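Local atomic coordinates of leucine--tRNA ligase (Agrobacterium radiobacter, PDB entry 5AH5), a protein that probably joins leucine to its cognate tRNA at the expense of ATP, as a class I leucyl-tRNA synthetase. Residues E725-A728 and N733-V736. Numbering follows the deposited sequence.
Sequences ELWA and NSLV
Trp727 and Val736 mark the closest approach of the two backbones, their CA atoms 6.7 Å apart. Residues 725-728 are helical and belong to the last turns of helix 720-729; residues 733-736 lie in the loop that follows, so the chain turns back past the helix it has just left. On the helix side Trp727 makes nearly all of the contact; on the loop side Val736 and Ser734 share it. With its CG anti to the backbone N, beside the carbonyl carbon, the indole reaches out from the helix toward the loop.

Val736 packs over one face of this ring with both methyls. CG1 stands 3.7 Å from the centroid of the Trp727 six-membered ring and 15° off the ring normal, which meets the geometry of a CH-pi contact; CG2 sits nearer the root of the side chain, 3.5 Å from Trp727 CB. Both segments belong to the anticodon-binding domain, in a largely helical part of the enzyme, about 13 Å at the nearest atom from the bound tRNA. Val712 and Arg713 of helix 701-715 also touch the Trp727 side chain, which joins that helix to the returning loop.

The polar edge of the indole is held separately. Trp727 NE1 donates to Ser734 OG over 3.2 Å, with an N-H...O angle of 153° and the oxygen only 3° out of the ring plane, so the bond leaves the nitrogen edge of the ring almost in its plane, while Val736 lies over a face. Ser734 OG also makes a weak hydrogen bond to Glu739, and Glu724 accepts from the backbone N of Val736, a second tie between helix and loop.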
loop_
_atom_site.group_PDB
_atom_site.type_symbol
_atom_site.label_atom_id
_atom_site.label_comp_id
_atom_site.label_asym_id
_atom_site.label_seq_id
_atom_site.Cartn_x
_atom_site.Cartn_y
_atom_site.Cartn_z
ATOM N N GLU B 725 9.587 -0.135 -32.003
ATOM C CA GLU B 725 9.355 0.124 -33.410
ATOM C C GLU B 725 10.524 0.984 -33.952
ATOM O O GLU B 725 11.073 0.709 -35.005
ATOM C CB GLU B 725 8.024 0.895 -33.590
ATOM C CG GLU B 725 7.547 1.132 -35.022
ATOM C CD GLU B 725 6.865 -0.071 -35.662
ATOM O OE1 GLU B 725 6.573 -1.093 -34.984
ATOM O OE2 GLU B 725 6.560 0.031 -36.858
ATOM N N LEU B 726 10.851 2.048 -33.230
ATOM C CA LEU B 726 11.854 3.013 -33.712
ATOM C C LEU B 726 13.234 2.410 -33.709
ATOM O O LEU B 726 13.952 2.516 -34.705
ATOM C CB LEU B 726 11.812 4.266 -32.872
ATOM C CG LEU B 726 10.502 4.993 -33.095
ATOM C CD1 LEU B 726 10.444 6.239 -32.212
ATOM C CD2 LEU B 726 10.276 5.322 -34.557
ATOM N N TRP B 727 13.570 1.713 -32.629
ATOM C CA TRP B 727 14.810 0.913 -32.569
ATOM C C TRP B 727 15.003 0.026 -33.777
ATOM O O TRP B 727 16.089 0.082 -34.427
ATOM C CB TRP B 727 14.806 0.085 -31.300
ATOM C CG TRP B 727 16.025 -0.695 -30.923
ATOM C CD1 TRP B 727 16.152 -2.044 -30.963
ATOM C CD2 TRP B 727 17.188 -0.211 -30.298
ATOM N NE1 TRP B 727 17.340 -2.435 -30.442
ATOM C CE2 TRP B 727 17.991 -1.330 -29.983
ATOM C CE3 TRP B 727 17.648 1.066 -29.971
ATOM C CZ2 TRP B 727 19.264 -1.206 -29.402
ATOM C CZ3 TRP B 727 18.862 1.194 -29.350
ATOM C CH2 TRP B 727 19.684 0.072 -29.092
ATOM N N ALA B 728 13.964 -0.752 -34.108
ATOM C CA ALA B 728 14.002 -1.608 -35.299
ATOM C C ALA B 728 14.083 -0.833 -36.594
ATOM O O ALA B 728 14.831 -1.215 -37.501
ATOM C CB ALA B 728 12.801 -2.554 -35.373
ATOM N N ASN B 733 18.782 -5.026 -34.503
ATOM C CA ASN B 733 18.211 -6.377 -34.603
ATOM C C ASN B 733 17.676 -6.899 -33.291
ATOM O O ASN B 733 16.799 -7.751 -33.282
ATOM C CB ASN B 733 19.274 -7.378 -35.085
ATOM C CG ASN B 733 19.724 -7.122 -36.505
ATOM O OD1 ASN B 733 18.926 -6.735 -37.383
ATOM N ND2 ASN B 733 21.015 -7.344 -36.752
ATOM N N SER B 734 18.295 -6.447 -32.209
ATOM C CA SER B 734 17.934 -6.780 -30.839
ATOM C C SER B 734 16.639 -6.039 -30.413
ATOM O O SER B 734 16.139 -5.179 -31.124
ATOM C CB SER B 734 19.077 -6.372 -29.924
ATOM O OG SER B 734 19.233 -4.935 -29.935
ATOM N N LEU B 735 16.091 -6.418 -29.268
ATOM C CA LEU B 735 14.956 -5.684 -28.670
ATOM C C LEU B 735 15.577 -4.671 -27.734
ATOM O O LEU B 735 16.437 -5.040 -26.976
ATOM C CB LEU B 735 14.048 -6.639 -27.900
ATOM C CG LEU B 735 13.231 -7.634 -28.748
ATOM C CD1 LEU B 735 12.602 -8.716 -27.870
ATOM C CD2 LEU B 735 12.159 -6.904 -29.536
ATOM N N VAL B 736 15.122 -3.416 -27.767
ATOM C CA VAL B 736 15.669 -2.413 -26.863
ATOM C C VAL B 736 15.393 -2.797 -25.451
ATOM O O VAL B 736 16.162 -2.432 -24.556
ATOM C CB VAL B 736 15.031 -0.963 -26.870
ATOM C CG1 VAL B 736 16.132 0.053 -26.799
ATOM C CG2 VAL B 736 14.012 -0.668 -27.942
#